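Local coordinates for mitotic checkpoint control protein kinase BUB1 (Drosophila melanogaster, PDB 6JKK), which probably acts as a protein kinase of the mitotic checkpoint at the kinetochore, through the ATP-binding kinase domain at its C-terminal end, at residues G141-V146 with H257-G262; M154-V159 with T289-I294; G251-M256 with R263-V268. All blocks are in the same frame, centred on the assembly; numbering follows the deposited sequence.

From the N terminus, the chain first passes through 141-146 on helix 139-150 and then 154-159 at the start of helix 156-175, and both wait more than a hundred residues for their partners. Helix 246-261 supplies 251-256 and, running out at Gly262, 257-262, which closes the loop of contact 1. Segment 263-268 then folds back on 251-256 in contact 3, and 289-294 on helix 288-299 closes contact 2. Contact 1 crosses both of the others, whereas contact 3 is nested within contact 2. Helix 246-261 serves contacts 1 and 3, and Leu259 and Leu260 link it to Val159 and Trp291 of contact 2, joining the helices of the C-terminal lobe.

Contact 1: G141-V146 with H257-G262; sequences GVCNKV and HVLLFG
Cys143 meets Val258 and Leu259 in the helical C-terminal lobe of the protein kinase fold, where helix 139-150, the D helix of kinase nomenclature, lies against the end of the F helix, 246-261. The cysteine points toward the other helix, and its thiol is the part that does the touching. SG stands anti to the backbone N (chi1 -154°), a rotation that leaves it beside its own carbonyl carbon and carries it to the far helix between two kinds of surface. One is backbone: SG comes within 3.7 Å of Val258 O, which already accepts the bond from Gly262 N that closes the last turn, so the sulfur packs beside a carbonyl whose hydrogen-bonding need is met. The other is a methyl group, Leu259 CD2, 3.8 Å from Cys143 SG. Leu259 sets off across the line to the partner, but its branch ends nearer, with CG anti to the carbonyl carbon and CD2 turned to the sulfur. Val258 takes a lesser part through CG1, 4.5 Å from Cys143 SG. No hydrogen bond joins the segments. With the CA atoms of Cys143 and Leu259 6.4 Å apart, a small side chain suffices to bridge the helices.

Leu259 also packs on Val159 and Met166 of helix 156-175, so it touches two other helices. Val142 and Val146 turn instead to Phe335 of helix 325-339, leaving Cys143 as the residue of 141-146 that meets helix 246-261. Beyond Phe261 the helix stops at Gly262, whose positive phi breaks the helical run. Away from the cysteine, Phe261 turns its edge to the His257 ring, CD2 over the ring centre and 3.5 Å above its plane.

Contact 2: M154-V159 with T289-I294; sequences MDEYVV and TMWENI
Glu156 and Trp291 have the nearest CA atoms, yet these stand 10.3 Å apart, so the segments meet through side chains, chiefly these two long ones, and not through their backbones. The Trp291 indole spans about half of the distance, and Glu156 comes to meet it. Trp291 NE1 donates to Glu156 OE2 at 2.9 Å, with a bent N-H...O angle of 144°; the oxygen lies in the ring plane and uses its anti lone pair. Glu156 has CG anti to the backbone N (chi1 -171°) and an extended chain that slides past the indole in the opposite sense, the carboxylate turned 35° from the ring. The same oxygen accepts from Gln287 N, so two donors grip it. At the six-membered end, Val159 CG1 touches Trp291 CH2 at 3.9 Å. Met290 CE lies over one indole face, nearest CE2 and NE1. A leucine in place of Trp291 would probably leave Glu156 without its side-chain donor and open a gap beside Val159. Asp155 caps helix 156-175, its OD2 accepting from Tyr157 N at 2.8 Å. The contact joins the start of helix 156-175 to helix 288-299, with Leu259 and Leu260 of helix 246-261 packed against Val159 and Trp291 and helix 310-322 against Met290.

Contact 3: G251-M256 with R263-V268; sequences GLVSVM and RYMEVV
The turn that leaves helix 246-261 and runs back along it toward strand 267-269 is closed by Met265 on Val253 and Ser254. Met265 points at the helix with CG anti to its backbone N, and the chain stays extended until it bends at the thioether (chi3 73°). This bend separates the work of its last two atoms. SD presses on Val253 CG1 at 3.4 Å, a tight approach, while CE swings over to Ser254, 3.8 Å from its CB. Sulfur and methyl therefore touch consecutive residues of the helix, with the valine and methionine side chains crossing obliquely.

Helix 246-261 is the F helix of kinase nomenclature, the buried helix about which the C-terminal lobe is assembled; here the chain emerging from it pairs the backbone of Glu266 with that of Lys279 and enters the two-stranded antiparallel sheet of 267-269 and 276-278. A water spans the backbones beside the methionine: it donates to Ser254 O at 3.1 Å and accepts from Met265 N at 2.7 Å, at the edge of the Tyr264 ring. The serine hydroxyl turns back on its own helix, where OG donates to Gly251 O at 2.7 Å (C=O...OG angle 128°). That carbonyl also takes the helical bond from Val255 N, so it holds two donors, while Ser254 meets Met265 with its carbon atoms.

Contact 1: G141-V146 with H257-G262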
loop_
_atom_site.group_PDB
_atom_site.type_symbol
_atom_site.label_atom_id
_atom_site.label_comp_id
_atom_site.label_asym_id
_atom_site.label_seq_id
_atom_site.Cartn_x
_atom_site.Cartn_y
_atom_site.Cartn_z
ATOM N N GLY A 141 4.992 0.545 -11.975
ATOM C CA GLY A 141 4.844 1.033 -13.334
ATOM C C GLY A 141 5.623 2.314 -13.576
ATOM O O GLY A 141 6.238 2.488 -14.628
ATOM N N VAL A 142 5.589 3.209 -12.591
ATOM C CA VAL A 142 6.344 4.460 -12.644
ATOM C C VAL A 142 7.846 4.198 -12.628
ATOM O O VAL A 142 8.594 4.741 -13.443
ATOM C CB VAL A 142 5.970 5.373 -11.455
ATOM C CG1 VAL A 142 6.919 6.563 -11.367
ATOM C CG2 VAL A 142 4.534 5.849 -11.585
ATOM N N CYS A 143 8.285 3.363 -11.691
ATOM C CA CYS A 143 9.702 3.012 -11.563
ATOM C C CYS A 143 10.265 2.430 -12.861
ATOM O O CYS A 143 11.387 2.744 -13.292
ATOM C CB CYS A 143 9.840 1.978 -10.449
ATOM S SG CYS A 143 11.427 1.918 -9.621
ATOM N N ASN A 144 9.479 1.573 -13.492
ATOM C CA ASN A 144 9.921 0.909 -14.703
ATOM C C ASN A 144 9.882 1.855 -15.890
ATOM O O ASN A 144 10.754 1.811 -16.754
ATOM C CB ASN A 144 9.072 -0.349 -14.952
ATOM C CG ASN A 144 9.420 -1.476 -13.993
ATOM O OD1 ASN A 144 10.575 -1.629 -13.599
ATOM N ND2 ASN A 144 8.425 -2.259 -13.605
ATOM N N LYS A 145 8.880 2.727 -15.929
ATOM C CA LYS A 145 8.803 3.696 -17.015
ATOM C C LYS A 145 9.988 4.658 -16.959
ATOM O O LYS A 145 10.584 4.980 -17.991
ATOM C CB LYS A 145 7.478 4.462 -16.978
ATOM C CG LYS A 145 7.383 5.577 -18.011
ATOM C CD LYS A 145 5.982 6.170 -18.052
ATOM C CE LYS A 145 5.853 7.225 -19.146
ATOM N NZ LYS A 145 4.480 7.816 -19.200
ATOM N N VAL A 146 10.340 5.095 -15.752
ATOM C CA VAL A 146 11.481 6.007 -15.562
ATOM C C VAL A 146 12.792 5.356 -16.020
ATOM O O VAL A 146 13.627 5.990 -16.681
ATOM C CB VAL A 146 11.595 6.445 -14.088
ATOM C CG1 VAL A 146 12.978 7.044 -13.799
ATOM C CG2 VAL A 146 10.497 7.441 -13.744
ATOM N N HIS A 257 13.812 0.027 -1.474
ATOM C CA HIS A 257 14.887 -0.714 -2.137
ATOM C C HIS A 257 14.671 -0.834 -3.647
ATOM O O HIS A 257 15.615 -0.690 -4.433
ATOM C CB HIS A 257 15.023 -2.108 -1.506
ATOM C CG HIS A 257 16.233 -2.867 -1.953
ATOM N ND1 HIS A 257 16.299 -3.516 -3.167
ATOM C CD2 HIS A 257 17.419 -3.098 -1.339
ATOM C CE1 HIS A 257 17.478 -4.102 -3.289
ATOM N NE2 HIS A 257 18.177 -3.864 -2.193
ATOM N N VAL A 258 13.434 -1.115 -4.052
ATOM C CA VAL A 258 13.116 -1.239 -5.478
ATOM C C VAL A 258 13.293 0.101 -6.188
ATOM O O VAL A 258 13.800 0.157 -7.313
ATOM C CB VAL A 258 11.679 -1.776 -5.695
ATOM C CG1 VAL A 258 11.344 -1.831 -7.175
ATOM C CG2 VAL A 258 11.546 -3.156 -5.102
ATOM N N LEU A 259 12.883 1.181 -5.522
ATOM C CA LEU A 259 12.978 2.518 -6.093
ATOM C C LEU A 259 14.437 2.930 -6.261
ATOM O O LEU A 259 14.834 3.434 -7.313
ATOM C CB LEU A 259 12.247 3.532 -5.202
ATOM C CG LEU A 259 10.744 3.318 -4.994
ATOM C CD1 LEU A 259 10.153 4.415 -4.121
ATOM C CD2 LEU A 259 10.038 3.276 -6.324
ATOM N N LEU A 260 15.231 2.713 -5.216
ATOM C CA LEU A 260 16.645 3.099 -5.219
ATOM C C LEU A 260 17.494 2.297 -6.206
ATOM O O LEU A 260 18.376 2.850 -6.880
ATOM C CB LEU A 260 17.237 2.936 -3.815
ATOM C CG LEU A 260 17.131 4.062 -2.790
ATOM C CD1 LEU A 260 17.753 3.647 -1.469
ATOM C CD2 LEU A 260 17.801 5.324 -3.312
ATOM N N PHE A 261 17.240 0.994 -6.280
ATOM C CA PHE A 261 18.173 0.086 -6.933
ATOM C C PHE A 261 17.628 -0.597 -8.188
ATOM O O PHE A 261 18.390 -1.191 -8.954
ATOM C CB PHE A 261 18.693 -0.953 -5.923
ATOM C CG PHE A 261 19.400 -0.344 -4.736
ATOM C CD1 PHE A 261 20.511 0.475 -4.920
ATOM C CD2 PHE A 261 18.961 -0.599 -3.444
ATOM C CE1 PHE A 261 21.167 1.040 -3.833
ATOM C CE2 PHE A 261 19.607 -0.043 -2.350
ATOM C CZ PHE A 261 20.711 0.781 -2.543
ATOM N N GLY A 262 16.320 -0.517 -8.406
ATOM C CA GLY A 262 15.719 -1.164 -9.562
ATOM C C GLY A 262 15.628 -2.671 -9.405
ATOM O O GLY A 262 15.262 -3.387 -10.343
#

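Contact 2: M154-V159 with T289-I294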
loop_
_atom_site.group_PDB
_atom_site.type_symbol
_atom_site.label_atom_id
_atom_site.label_comp_id
_atom_site.label_asym_id
_atom_site.label_seq_id
_atom_site.Cartn_x
_atom_site.Cartn_y
_atom_site.Cartn_z
ATOM N N MET A 154 15.774 5.390 -10.728
ATOM C CA MET A 154 15.096 6.589 -10.234
ATOM C C MET A 154 16.083 7.415 -9.424
ATOM O O MET A 154 16.869 6.859 -8.644
ATOM C CB MET A 154 13.886 6.220 -9.377
ATOM C CG MET A 154 13.068 7.430 -8.931
ATOM S SD MET A 154 11.515 6.978 -8.132
ATOM C CE MET A 154 10.922 5.731 -9.279
ATOM N N ASP A 155 16.056 8.732 -9.622
ATOM C CA ASP A 155 16.987 9.633 -8.950
ATOM C C ASP A 155 16.863 9.520 -7.436
ATOM O O ASP A 155 15.754 9.468 -6.900
ATOM C CB ASP A 155 16.738 11.073 -9.383
ATOM C CG ASP A 155 17.684 12.047 -8.728
ATOM O OD1 ASP A 155 18.724 12.366 -9.332
ATOM O OD2 ASP A 155 17.382 12.503 -7.609
ATOM N N GLU A 156 18.009 9.479 -6.760
ATOM C CA GLU A 156 18.057 9.265 -5.317
ATOM C C GLU A 156 17.172 10.244 -4.554
ATOM O O GLU A 156 16.480 9.862 -3.610
ATOM C CB GLU A 156 19.502 9.382 -4.817
ATOM C CG GLU A 156 19.667 8.967 -3.359
ATOM C CD GLU A 156 20.951 9.462 -2.743
ATOM O OE1 GLU A 156 21.741 10.122 -3.452
ATOM O OE2 GLU A 156 21.170 9.195 -1.542
ATOM N N TYR A 157 17.187 11.507 -4.962
ATOM C CA TYR A 157 16.430 12.530 -4.244
ATOM C C TYR A 157 14.929 12.431 -4.509
ATOM O O TYR A 157 14.117 12.683 -3.612
ATOM C CB TYR A 157 17.000 13.923 -4.529
ATOM C CG TYR A 157 18.309 14.134 -3.805
ATOM C CD1 TYR A 157 19.505 13.651 -4.328
ATOM C CD2 TYR A 157 18.345 14.781 -2.578
ATOM C CE1 TYR A 157 20.701 13.829 -3.658
ATOM C CE2 TYR A 157 19.535 14.961 -1.902
ATOM C CZ TYR A 157 20.705 14.480 -2.443
ATOM O OH TYR A 157 21.884 14.665 -1.755
ATOM N N VAL A 158 14.556 12.029 -5.721
ATOM C CA VAL A 158 13.151 11.704 -5.986
ATOM C C VAL A 158 12.711 10.549 -5.081
ATOM O O VAL A 158 11.606 10.568 -4.527
ATOM C CB VAL A 158 12.899 11.371 -7.474
ATOM C CG1 VAL A 158 11.484 10.864 -7.677
ATOM C CG2 VAL A 158 13.121 12.602 -8.329
ATOM N N VAL A 159 13.585 9.559 -4.901
ATOM C CA VAL A 159 13.257 8.441 -4.013
ATOM C C VAL A 159 13.110 8.918 -2.560
ATOM O O VAL A 159 12.208 8.471 -1.845
ATOM C CB VAL A 159 14.271 7.275 -4.120
ATOM C CG1 VAL A 159 13.894 6.140 -3.170
ATOM C CG2 VAL A 159 14.343 6.748 -5.564
ATOM N N THR A 289 24.980 7.040 5.014
ATOM C CA THR A 289 24.661 7.005 6.437
ATOM C C THR A 289 23.156 7.145 6.663
ATOM O O THR A 289 22.578 6.446 7.498
ATOM C CB THR A 289 25.430 8.101 7.209
ATOM O OG1 THR A 289 26.837 7.917 7.012
ATOM C CG2 THR A 289 25.127 8.027 8.698
ATOM N N MET A 290 22.516 8.029 5.904
ATOM C CA MET A 290 21.081 8.240 6.051
ATOM C C MET A 290 20.280 7.004 5.655
ATOM O O MET A 290 19.420 6.542 6.416
ATOM C CB MET A 290 20.610 9.440 5.228
ATOM C CG MET A 290 19.102 9.638 5.286
ATOM S SD MET A 290 18.490 10.729 3.990
ATOM C CE MET A 290 18.597 9.639 2.568
ATOM N N TRP A 291 20.548 6.477 4.461
ATOM C CA TRP A 291 19.828 5.301 3.981
ATOM C C TRP A 291 20.084 4.107 4.892
ATOM O O TRP A 291 19.163 3.347 5.201
ATOM C CB TRP A 291 20.218 4.951 2.540
ATOM C CG TRP A 291 19.623 5.876 1.514
ATOM C CD1 TRP A 291 20.300 6.722 0.678
ATOM C CD2 TRP A 291 18.230 6.059 1.228
ATOM N NE1 TRP A 291 19.411 7.419 -0.110
ATOM C CE2 TRP A 291 18.134 7.026 0.206
ATOM C CE3 TRP A 291 17.054 5.499 1.735
ATOM C CZ2 TRP A 291 16.909 7.443 -0.316
ATOM C CZ3 TRP A 291 15.836 5.911 1.213
ATOM C CH2 TRP A 291 15.775 6.875 0.199
ATOM N N GLU A 292 21.331 3.944 5.323
ATOM C CA GLU A 292 21.656 2.854 6.239
ATOM C C GLU A 292 20.912 2.998 7.575
ATOM O O GLU A 292 20.423 2.004 8.118
ATOM C CB GLU A 292 23.171 2.710 6.421
ATOM C CG GLU A 292 23.868 2.167 5.168
ATOM C CD GLU A 292 25.363 1.966 5.339
ATOM O OE1 GLU A 292 25.931 2.497 6.315
ATOM O OE2 GLU A 292 25.968 1.280 4.486
ATOM N N ASN A 293 20.804 4.229 8.083
ATOM C CA ASN A 293 19.974 4.510 9.256
ATOM C C ASN A 293 18.531 4.063 9.041
ATOM O O ASN A 293 17.957 3.344 9.861
ATOM C CB ASN A 293 19.978 6.011 9.595
ATOM C CG ASN A 293 21.190 6.440 10.415
ATOM O OD1 ASN A 293 21.971 5.613 10.890
ATOM N ND2 ASN A 293 21.336 7.751 10.599
ATOM N N ILE A 294 17.943 4.516 7.938
ATOM C CA ILE A 294 16.555 4.208 7.620
ATOM C C ILE A 294 16.312 2.702 7.506
ATOM O O ILE A 294 15.387 2.173 8.126
ATOM C CB ILE A 294 16.109 4.917 6.321
ATOM C CG1 ILE A 294 16.169 6.437 6.497
ATOM C CG2 ILE A 294 14.695 4.480 5.927
ATOM C CD1 ILE A 294 16.071 7.208 5.185
#

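Contact 3: G251-M256 with R263-V268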
loop_
_atom_site.group_PDB
_atom_site.type_symbol
_atom_site.label_atom_id
_atom_site.label_comp_id
_atom_site.label_asym_id
_atom_site.label_seq_id
_atom_site.Cartn_x
_atom_site.Cartn_y
_atom_site.Cartn_z
ATOM N N GLY A 251 7.917 -4.131 4.669
ATOM C CA GLY A 251 7.404 -3.865 3.333
ATOM C C GLY A 251 7.838 -2.513 2.802
ATOM O O GLY A 251 8.190 -2.372 1.617
ATOM N N LEU A 252 7.822 -1.521 3.693
ATOM C CA LEU A 252 8.265 -0.165 3.378
ATOM C C LEU A 252 9.694 -0.148 2.844
ATOM O O LEU A 252 9.974 0.475 1.817
ATOM C CB LEU A 252 8.192 0.716 4.626
ATOM C CG LEU A 252 7.234 1.905 4.638
ATOM C CD1 LEU A 252 7.485 2.770 5.866
ATOM C CD2 LEU A 252 7.360 2.730 3.366
ATOM N N VAL A 253 10.601 -0.814 3.554
ATOM C CA VAL A 253 11.992 -0.900 3.114
ATOM C C VAL A 253 12.088 -1.560 1.748
ATOM O O VAL A 253 12.837 -1.102 0.879
ATOM C CB VAL A 253 12.871 -1.665 4.124
ATOM C CG1 VAL A 253 14.283 -1.834 3.591
ATOM C CG2 VAL A 253 12.916 -0.926 5.435
ATOM N N SER A 254 11.324 -2.633 1.556
ATOM C CA SER A 254 11.363 -3.361 0.297
ATOM C C SER A 254 10.995 -2.425 -0.857
ATOM O O SER A 254 11.584 -2.504 -1.935
ATOM C CB SER A 254 10.432 -4.578 0.335
ATOM O OG SER A 254 9.122 -4.229 -0.079
ATOM N N VAL A 255 10.044 -1.521 -0.621
ATOM C CA VAL A 255 9.645 -0.561 -1.653
ATOM C C VAL A 255 10.745 0.478 -1.901
ATOM O O VAL A 255 11.056 0.805 -3.050
ATOM C CB VAL A 255 8.333 0.164 -1.297
ATOM C CG1 VAL A 255 7.974 1.160 -2.391
ATOM C CG2 VAL A 255 7.204 -0.834 -1.127
ATOM N N MET A 256 11.324 1.001 -0.825
ATOM C CA MET A 256 12.426 1.953 -0.955
ATOM C C MET A 256 13.571 1.311 -1.730
ATOM O O MET A 256 14.211 1.961 -2.554
ATOM C CB MET A 256 12.926 2.411 0.418
ATOM C CG MET A 256 11.891 3.120 1.278
ATOM S SD MET A 256 12.662 3.567 2.846
ATOM C CE MET A 256 11.254 4.293 3.701
ATOM N N ARG A 263 15.960 -3.156 -8.212
ATOM C CA ARG A 263 15.955 -4.587 -7.939
ATOM C C ARG A 263 15.190 -4.876 -6.661
ATOM O O ARG A 263 15.078 -4.013 -5.795
ATOM C CB ARG A 263 17.381 -5.116 -7.793
ATOM C CG ARG A 263 18.185 -5.171 -9.076
ATOM C CD ARG A 263 19.555 -5.766 -8.800
ATOM N NE ARG A 263 20.334 -4.905 -7.915
ATOM C CZ ARG A 263 21.312 -4.102 -8.322
ATOM N NH1 ARG A 263 21.648 -4.056 -9.606
ATOM N NH2 ARG A 263 21.962 -3.350 -7.444
ATOM N N TYR A 264 14.673 -6.093 -6.533
ATOM C CA TYR A 264 13.957 -6.465 -5.317
ATOM C C TYR A 264 14.914 -6.719 -4.155
ATOM O O TYR A 264 16.070 -7.087 -4.358
ATOM C CB TYR A 264 13.021 -7.649 -5.583
ATOM C CG TYR A 264 11.923 -7.273 -6.554
ATOM C CD1 TYR A 264 10.936 -6.364 -6.187
ATOM C CD2 TYR A 264 11.885 -7.799 -7.841
ATOM C CE1 TYR A 264 9.940 -5.995 -7.063
ATOM C CE2 TYR A 264 10.888 -7.436 -8.727
ATOM C CZ TYR A 264 9.920 -6.532 -8.331
ATOM O OH TYR A 264 8.923 -6.160 -9.203
ATOM N N MET A 265 14.432 -6.493 -2.940
ATOM C CA MET A 265 15.269 -6.595 -1.752
ATOM C C MET A 265 15.500 -8.034 -1.305
ATOM O O MET A 265 14.555 -8.810 -1.140
ATOM C CB MET A 265 14.637 -5.802 -0.608
ATOM C CG MET A 265 15.444 -5.815 0.684
ATOM S SD MET A 265 14.645 -4.861 1.988
ATOM C CE MET A 265 13.270 -5.930 2.426
ATOM N N GLU A 266 16.766 -8.383 -1.119
ATOM C CA GLU A 266 17.124 -9.593 -0.405
ATOM C C GLU A 266 17.790 -9.168 0.887
ATOM O O GLU A 266 18.746 -8.387 0.888
ATOM C CB GLU A 266 18.094 -10.446 -1.208
ATOM C CG GLU A 266 17.673 -10.700 -2.631
ATOM C CD GLU A 266 18.731 -11.473 -3.375
ATOM O OE1 GLU A 266 19.374 -10.889 -4.274
ATOM O OE2 GLU A 266 18.934 -12.659 -3.037
ATOM N N VAL A 267 17.283 -9.704 1.983
ATOM C CA VAL A 267 17.745 -9.340 3.305
ATOM C C VAL A 267 18.682 -10.419 3.878
ATOM O O VAL A 267 18.415 -11.615 3.744
ATOM C CB VAL A 267 16.521 -9.082 4.198
ATOM C CG1 VAL A 267 16.797 -9.456 5.594
ATOM C CG2 VAL A 267 16.104 -7.626 4.111
ATOM N N VAL A 268 19.803 -9.997 4.466
ATOM C CA VAL A 268 20.733 -10.915 5.132
ATOM C C VAL A 268 21.236 -10.283 6.425
ATOM O O VAL A 268 21.108 -9.073 6.617
ATOM C CB VAL A 268 21.968 -11.236 4.258
ATOM C CG1 VAL A 268 21.557 -11.779 2.902
ATOM C CG2 VAL A 268 22.840 -10.004 4.088
HETATM O O HOH W 1 11.991 -5.476 -2.720
#